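Local coordinates for protein Dye-decolorizing peroxidase (Irpex lacteus, PDB 7D8M) that binds heme b and, as a dye-decolorizing peroxidase, probably uses it to oxidise substrates at the expense of peroxide, at residues Asn11-Ile16 against Thr442-Lys447; Lys43-Ala48 against Ala133-Asp138; Phe122-Asn127 against Asp137-Lys142. All blocks are in the same frame, centred on the assembly; numbering follows the deposited sequence.

Contact 1 of 3, residues Asn11-Ile16 against Thr442-Lys447; sequences NIQGDI and TAIVEK
Asn11 and Thr442 tie the entry of the chain into the amino-terminal half of the protein to helix 441-448, the last helix, which follows strand 428-438 of the second four-stranded sheet. The tie is made by one amide using both of its ends on one residue. OD1 of Asn11 accepts from the backbone N of Thr442, an amide in the first turn of the helix, at 2.9 Å. The donor lies in the carbonyl plane and on a lone pair, with a C=O...N angle of 137°. ND2 of Asn11 meanwhile donates to OG1 of Thr442 at 3.1 Å; here the acceptor is tilted 15° from the amide plane. Asn11 places its amide across the helix start by setting CG anti to the backbone N (chi1 -161°), and its side chain crosses that of Thr442 at about a right angle. CG2 of Thr442 lies close beside the accepting oxygen, 3.3 Å from OD1 of Asn11.

Asn11 and Ile441 also share a backbone hydrogen bond, which holds the two segments together beside this clamp. Further along, CD1 of Ile444 abuts the amide of Gln13, 3.7 Å from NE2 of Gln13. That nitrogen is already engaged by the carbonyl oxygens of Leu70 and Pro439, so the methyl packs against a polar group whose needs are met elsewhere.

If Asn11 gave way to an alanine, the Thr442 amide would probably lose its acceptor on this segment, and OG1 would lose the N-H donated to it. Because the two bonds need an oxygen and a nitrogen at set ends of the amide, together they define which way the Asn11 group is flipped and hold it against rotation.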
# COMPACT_ATOMS: atom_id res chain seq x y z
N ASN A 11 19.06 -11.07 -6.42
CA ASN A 11 18.43 -10.73 -7.69
C ASN A 11 17.04 -10.11 -7.56
O ASN A 11 16.43 -9.77 -8.58
CB ASN A 11 18.34 -11.97 -8.58
CG ASN A 11 18.13 -11.61 -10.04
OD1 ASN A 11 18.57 -10.56 -10.48
ND2 ASN A 11 17.45 -12.47 -10.78
N ILE A 12 16.52 -9.95 -6.35
CA ILE A 12 15.16 -9.44 -6.15
C ILE A 12 15.25 -8.00 -5.66
O ILE A 12 16.00 -7.70 -4.73
CB ILE A 12 14.38 -10.33 -5.16
CG1 ILE A 12 14.36 -11.77 -5.68
CG2 ILE A 12 12.96 -9.79 -4.94
CD1 ILE A 12 13.57 -12.73 -4.81
N GLN A 13 14.51 -7.11 -6.33
CA GLN A 13 14.49 -5.71 -5.93
C GLN A 13 14.01 -5.58 -4.49
O GLN A 13 12.94 -6.09 -4.12
CB GLN A 13 13.59 -4.91 -6.87
CG GLN A 13 14.15 -4.84 -8.29
CD GLN A 13 13.66 -3.62 -9.01
OE1 GLN A 13 13.99 -2.49 -8.64
NE2 GLN A 13 12.87 -3.83 -10.05
N GLY A 14 14.79 -4.85 -3.69
CA GLY A 14 14.65 -4.89 -2.24
C GLY A 14 13.35 -4.30 -1.72
O GLY A 14 12.86 -4.74 -0.68
N ASP A 15 12.78 -3.31 -2.41
CA ASP A 15 11.58 -2.68 -1.87
C ASP A 15 10.38 -3.62 -1.89
O ASP A 15 9.39 -3.37 -1.18
CB ASP A 15 11.25 -1.40 -2.63
CG ASP A 15 10.25 -0.52 -1.89
OD1 ASP A 15 10.56 -0.11 -0.75
OD2 ASP A 15 9.15 -0.26 -2.43
N ILE A 16 10.43 -4.70 -2.67
CA ILE A 16 9.29 -5.61 -2.76
C ILE A 16 9.04 -6.31 -1.44
O ILE A 16 7.91 -6.37 -0.95
CB ILE A 16 9.52 -6.64 -3.89
CG1 ILE A 16 9.82 -5.94 -5.22
CG2 ILE A 16 8.31 -7.60 -3.97
CD1 ILE A 16 10.30 -6.88 -6.33
N THR A 442 18.40 -9.06 -12.93
CA THR A 442 18.88 -9.54 -14.23
C THR A 442 17.88 -9.21 -15.34
O THR A 442 18.28 -8.79 -16.43
CB THR A 442 19.15 -11.04 -14.18
OG1 THR A 442 17.97 -11.74 -13.77
CG2 THR A 442 20.29 -11.36 -13.22
N ALA A 443 16.58 -9.38 -15.06
CA ALA A 443 15.57 -9.08 -16.07
C ALA A 443 15.65 -7.62 -16.51
O ALA A 443 15.44 -7.31 -17.68
CB ALA A 443 14.18 -9.41 -15.53
N ILE A 444 15.95 -6.72 -15.58
CA ILE A 444 16.16 -5.33 -15.97
C ILE A 444 17.23 -5.26 -17.06
O ILE A 444 17.03 -4.63 -18.11
CB ILE A 444 16.54 -4.47 -14.76
CG1 ILE A 444 15.35 -4.41 -13.77
CG2 ILE A 444 16.90 -3.07 -15.21
CD1 ILE A 444 15.67 -3.68 -12.50
N VAL A 445 18.34 -5.97 -16.86
CA VAL A 445 19.46 -5.88 -17.78
C VAL A 445 19.23 -6.76 -19.01
O VAL A 445 19.46 -6.33 -20.14
CB VAL A 445 20.77 -6.27 -17.07
CG1 VAL A 445 21.95 -6.17 -18.05
CG2 VAL A 445 21.00 -5.38 -15.85
N GLU A 446 18.77 -7.99 -18.79
CA GLU A 446 18.73 -8.97 -19.86
C GLU A 446 17.55 -8.78 -20.80
O GLU A 446 17.66 -9.08 -21.99
CB GLU A 446 18.72 -10.39 -19.28
CG GLU A 446 20.04 -10.76 -18.61
CD GLU A 446 19.99 -12.11 -17.93
OE1 GLU A 446 18.89 -12.68 -17.82
OE2 GLU A 446 21.07 -12.59 -17.51
N LYS A 447 16.42 -8.27 -20.31
CA LYS A 447 15.27 -8.05 -21.17
C LYS A 447 15.05 -6.57 -21.46
O LYS A 447 15.08 -6.16 -22.62
CB LYS A 447 14.00 -8.67 -20.57
CG LYS A 447 13.16 -9.39 -21.62
CD LYS A 447 11.79 -9.75 -21.10
CE LYS A 447 11.02 -10.58 -22.12
NZ LYS A 447 11.36 -10.26 -23.53

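Contact 2 of 3, residues Lys43-Ala48 against Ala133-Asp138; sequences KTYAPA and AQYRDD
Tyr45 spans the distance between two helical segments, 43-48 and 133-138, whose nearest CA atoms, those of Tyr45 and Asp138, are still 10.4 Å apart. With CG anti to the backbone N (chi1 -170°), its buried ring reaches toward helix 129-143. The close-packed part of the contact is the body of this ring, which touches Leu139 of that helix and Val68 of the sheet. At its end, OH of Tyr45 comes to 4.0 Å from CD2 of Tyr135, an oblique approach to that second ring, which also rests on Val68.

These helices, 35-49 and 129-143, are the two that pack beside each other on the antiparallel sheet of the amino-terminal ferredoxin-like domain, so the tyrosine bridges neighbouring helices of one layer.

The other side is looser and wetter. OD2 of the partly exposed Asp138 lies at the edge of the Tyr45 ring, in its plane and 3.8 Å from CE1 of Tyr45, with ring and carboxylate planes 39° apart. A water completes the link: it accepts from OH of Tyr45 at 2.6 Å and donates both to O of Tyr135, at 2.9 Å, and to OD2 of Asp138, at 2.8 Å. Between these segments the Tyr45 hydroxyl is linked to the helix carbonyl and the carboxylate by the water rather than directly, while OD1 of Asp138 is held by a salt bridge to Lys142.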
# COMPACT_ATOMS: atom_id res chain seq x y z
N LYS A 43 21.93 -0.46 -19.00
CA LYS A 43 22.84 -1.60 -19.04
C LYS A 43 23.92 -1.49 -17.97
O LYS A 43 24.30 -2.49 -17.35
CB LYS A 43 23.46 -1.73 -20.43
N THR A 44 24.41 -0.28 -17.72
CA THR A 44 25.41 -0.09 -16.67
C THR A 44 24.83 0.45 -15.38
O THR A 44 25.33 0.11 -14.30
CB THR A 44 26.52 0.85 -17.15
OG1 THR A 44 25.92 1.96 -17.83
CG2 THR A 44 27.48 0.12 -18.12
N TYR A 45 23.80 1.29 -15.45
CA TYR A 45 23.19 1.81 -14.22
C TYR A 45 22.63 0.69 -13.36
O TYR A 45 22.92 0.61 -12.16
CB TYR A 45 22.09 2.83 -14.55
CG TYR A 45 21.62 3.55 -13.30
CD1 TYR A 45 22.31 4.65 -12.82
CD2 TYR A 45 20.50 3.11 -12.59
CE1 TYR A 45 21.91 5.30 -11.67
CE2 TYR A 45 20.08 3.76 -11.44
CZ TYR A 45 20.79 4.85 -10.98
OH TYR A 45 20.40 5.52 -9.84
N ALA A 46 21.82 -0.19 -13.95
CA ALA A 46 21.06 -1.15 -13.15
C ALA A 46 21.94 -2.08 -12.32
O ALA A 46 21.66 -2.24 -11.12
CB ALA A 46 20.11 -1.95 -14.06
N PRO A 47 22.99 -2.71 -12.86
CA PRO A 47 23.82 -3.57 -12.00
C PRO A 47 24.55 -2.80 -10.91
O PRO A 47 24.86 -3.38 -9.86
CB PRO A 47 24.80 -4.23 -12.98
CG PRO A 47 24.76 -3.38 -14.21
CD PRO A 47 23.40 -2.80 -14.28
N ALA A 48 24.80 -1.51 -11.10
CA ALA A 48 25.55 -0.73 -10.13
C ALA A 48 24.67 -0.11 -9.05
O ALA A 48 25.20 0.25 -7.98
CB ALA A 48 26.32 0.39 -10.83
N ALA A 133 17.73 13.76 -3.98
CA ALA A 133 17.81 14.72 -5.07
C ALA A 133 19.08 14.50 -5.88
O ALA A 133 19.08 14.64 -7.11
CB ALA A 133 17.76 16.14 -4.51
N GLN A 134 20.17 14.14 -5.20
CA GLN A 134 21.43 13.81 -5.86
C GLN A 134 21.24 12.66 -6.84
O GLN A 134 21.64 12.75 -8.01
CB GLN A 134 22.46 13.44 -4.80
CG GLN A 134 23.86 13.98 -5.02
CD GLN A 134 24.57 14.20 -3.70
OE1 GLN A 134 24.63 13.30 -2.85
NE2 GLN A 134 25.10 15.41 -3.50
N TYR A 135 20.66 11.55 -6.36
CA TYR A 135 20.42 10.40 -7.22
C TYR A 135 19.50 10.77 -8.39
O TYR A 135 19.70 10.29 -9.51
CB TYR A 135 19.83 9.26 -6.41
CG TYR A 135 20.87 8.37 -5.77
CD1 TYR A 135 21.71 8.86 -4.78
CD2 TYR A 135 21.03 7.05 -6.17
CE1 TYR A 135 22.67 8.06 -4.19
CE2 TYR A 135 22.00 6.24 -5.59
CZ TYR A 135 22.81 6.75 -4.60
OH TYR A 135 23.77 5.96 -4.02
N ARG A 136 18.49 11.60 -8.13
CA ARG A 136 17.65 12.09 -9.22
C ARG A 136 18.47 12.89 -10.23
O ARG A 136 18.36 12.68 -11.44
CB ARG A 136 16.51 12.94 -8.66
CG ARG A 136 15.42 13.32 -9.66
CD ARG A 136 15.51 14.75 -10.17
NE ARG A 136 16.12 15.71 -9.25
CZ ARG A 136 15.46 16.49 -8.40
NH1 ARG A 136 14.14 16.43 -8.31
NH2 ARG A 136 16.13 17.34 -7.63
N ASP A 137 19.27 13.84 -9.74
CA ASP A 137 20.09 14.65 -10.64
C ASP A 137 21.02 13.77 -11.46
O ASP A 137 21.21 14.01 -12.66
CB ASP A 137 20.91 15.68 -9.85
CG ASP A 137 20.06 16.80 -9.27
OD1 ASP A 137 18.88 16.96 -9.64
OD2 ASP A 137 20.60 17.55 -8.42
N ASP A 138 21.59 12.74 -10.83
CA ASP A 138 22.47 11.82 -11.54
C ASP A 138 21.73 11.08 -12.64
O ASP A 138 22.26 10.91 -13.75
CB ASP A 138 23.09 10.83 -10.55
CG ASP A 138 23.92 9.76 -11.23
OD1 ASP A 138 24.81 10.14 -12.02
OD2 ASP A 138 23.69 8.56 -10.97
O HOH W 1 21.30 7.93 -9.58

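Contact 3 of 3, residues Phe122-Asn127 against Asp137-Lys142; sequences FLIGSN and DDLNAK
Phe122 and Leu139 mark the closest backbone approach between strand 122-126 and helix 137-142, and their CA atoms remain 9.5 Å apart, so everything that touches is side chain. The strand is an inner one: Phe122 and Ile124 pair through their backbones with Val28 and Lys26 of strand 24-32, whereas Leu123 and Gly125 pair with Asn69 and Phe67 of strand 67-72. The CB atoms of Phe122 and Ile124 point to the helix, and that of Leu123 points to the opposite face of the sheet. On the helical side, N of Ala141 bonds O of Asp137 and N of Lys142 bonds O of Asp138, evidence of regular turns.

Leu139 carries the whole contact from its side. Its CD1 methyl stands over one face of the Phe122 ring in a CH-pi contact, 3.9 Å from the ring centroid and 15° off the normal. The methyl is shifted off centre, its nearest ring atom being CG of Phe122 at 3.8 Å. The second branch serves the far end of the ring, with CD2 of Leu139 4.0 Å from CZ of Phe122.

Strand 120-126, helix 129-143 and strand 147-156 form a beta-alpha-beta crossover: the two strands run parallel with strand 24-32 between them, and the contact pins the helix to the sheet it crosses.

Ile124 meets the same leucine tip to tip, with CD1 of Ile124 4.1 Å from CD1 of Leu139. One methyl therefore bridges two residues of the strand. Chi1 of -70° turns CG of Leu139 anti to its carbonyl carbon, from where the fork reaches the ring. Phe30 and Tyr45 also border Phe122, and Tyr135 and Val28 adjoin Ile124, continuing the packing between helices and sheet.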
# COMPACT_ATOMS: atom_id res chain seq x y z
N PHE A 122 11.20 5.34 -10.87
CA PHE A 122 12.34 5.06 -10.01
C PHE A 122 11.92 5.35 -8.58
O PHE A 122 11.36 6.41 -8.30
CB PHE A 122 13.55 5.92 -10.39
CG PHE A 122 14.38 5.38 -11.53
CD1 PHE A 122 15.36 4.42 -11.30
CD2 PHE A 122 14.21 5.86 -12.82
CE1 PHE A 122 16.14 3.93 -12.33
CE2 PHE A 122 14.99 5.37 -13.87
CZ PHE A 122 15.95 4.41 -13.62
N LEU A 123 12.17 4.40 -7.68
CA LEU A 123 12.05 4.61 -6.24
C LEU A 123 13.44 4.84 -5.67
O LEU A 123 14.32 3.98 -5.80
CB LEU A 123 11.40 3.40 -5.56
CG LEU A 123 9.88 3.32 -5.53
CD1 LEU A 123 9.32 3.33 -6.92
CD2 LEU A 123 9.44 2.06 -4.80
N ILE A 124 13.64 5.97 -5.00
CA ILE A 124 14.93 6.35 -4.43
C ILE A 124 14.74 6.61 -2.94
O ILE A 124 14.11 7.61 -2.56
CB ILE A 124 15.53 7.58 -5.11
CG1 ILE A 124 15.68 7.38 -6.62
CG2 ILE A 124 16.87 7.97 -4.45
CD1 ILE A 124 15.83 8.70 -7.37
N GLY A 125 15.31 5.74 -2.10
CA GLY A 125 15.19 5.89 -0.66
C GLY A 125 16.50 6.22 0.03
O GLY A 125 17.52 5.56 -0.24
N SER A 126 16.50 7.23 0.90
CA SER A 126 17.71 7.64 1.60
C SER A 126 17.32 8.35 2.90
O SER A 126 16.14 8.49 3.23
CB SER A 126 18.59 8.52 0.70
OG SER A 126 19.69 9.05 1.42
N ASN A 127 18.34 8.80 3.64
CA ASN A 127 18.16 9.46 4.93
C ASN A 127 18.06 10.97 4.83
O ASN A 127 17.81 11.63 5.84
CB ASN A 127 19.32 9.14 5.89
CG ASN A 127 19.39 7.69 6.26
OD1 ASN A 127 18.49 6.91 5.93
ND2 ASN A 127 20.47 7.30 6.95
N ASP A 137 19.27 13.84 -9.74
CA ASP A 137 20.09 14.65 -10.64
C ASP A 137 21.02 13.77 -11.46
O ASP A 137 21.21 14.01 -12.66
CB ASP A 137 20.91 15.68 -9.85
CG ASP A 137 20.06 16.80 -9.27
OD1 ASP A 137 18.88 16.96 -9.64
OD2 ASP A 137 20.60 17.55 -8.42
N ASP A 138 21.59 12.74 -10.83
CA ASP A 138 22.47 11.82 -11.54
C ASP A 138 21.73 11.08 -12.64
O ASP A 138 22.26 10.91 -13.75
CB ASP A 138 23.09 10.83 -10.55
CG ASP A 138 23.92 9.76 -11.23
OD1 ASP A 138 24.81 10.14 -12.02
OD2 ASP A 138 23.69 8.56 -10.97
N LEU A 139 20.50 10.63 -12.36
CA LEU A 139 19.70 9.99 -13.40
C LEU A 139 19.43 10.97 -14.54
O LEU A 139 19.56 10.61 -15.72
CB LEU A 139 18.39 9.44 -12.81
CG LEU A 139 18.47 8.23 -11.88
CD1 LEU A 139 17.13 7.96 -11.14
CD2 LEU A 139 18.90 6.99 -12.64
N ASN A 140 19.09 12.21 -14.21
CA ASN A 140 18.83 13.21 -15.24
C ASN A 140 20.06 13.42 -16.12
O ASN A 140 19.93 13.57 -17.34
CB ASN A 140 18.43 14.54 -14.59
CG ASN A 140 16.92 14.70 -14.49
OD1 ASN A 140 16.17 14.13 -15.28
ND2 ASN A 140 16.48 15.49 -13.51
N ALA A 141 21.25 13.43 -15.51
CA ALA A 141 22.47 13.69 -16.26
C ALA A 141 22.77 12.55 -17.23
O ALA A 141 23.15 12.79 -18.38
CB ALA A 141 23.64 13.90 -15.30
N LYS A 142 22.58 11.30 -16.77
CA LYS A 142 22.91 10.14 -17.59
C LYS A 142 21.87 9.91 -18.69
O LYS A 142 22.24 9.60 -19.82
CB LYS A 142 23.02 8.89 -16.72
CG LYS A 142 24.09 8.94 -15.64
CD LYS A 142 24.32 7.54 -15.09
CE LYS A 142 25.04 7.54 -13.76
NZ LYS A 142 26.36 8.22 -13.82

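Contacts 2 and 3 lie about 6 Å apart, centre to centre, and share helix 129-143, including Asp137 and Asp138. They join there through Tyr45 against Leu139 and Phe122, so helices 35-49 and 129-143 form one layer packed on the sheet that contains strand 120-126, as in a ferredoxin-like fold. Contact 1 is about 15 Å from contact 2 and 17 Å from contact 3 between centres. Its segments come first and last along the chain, enclosing all the others. Ile444 and Val445 on Ala46, with Val445 on Pro47, seat the carboxy-terminal helix on helix 35-49, linking the chain's end to the amino-terminal domain, away from the heme pocket.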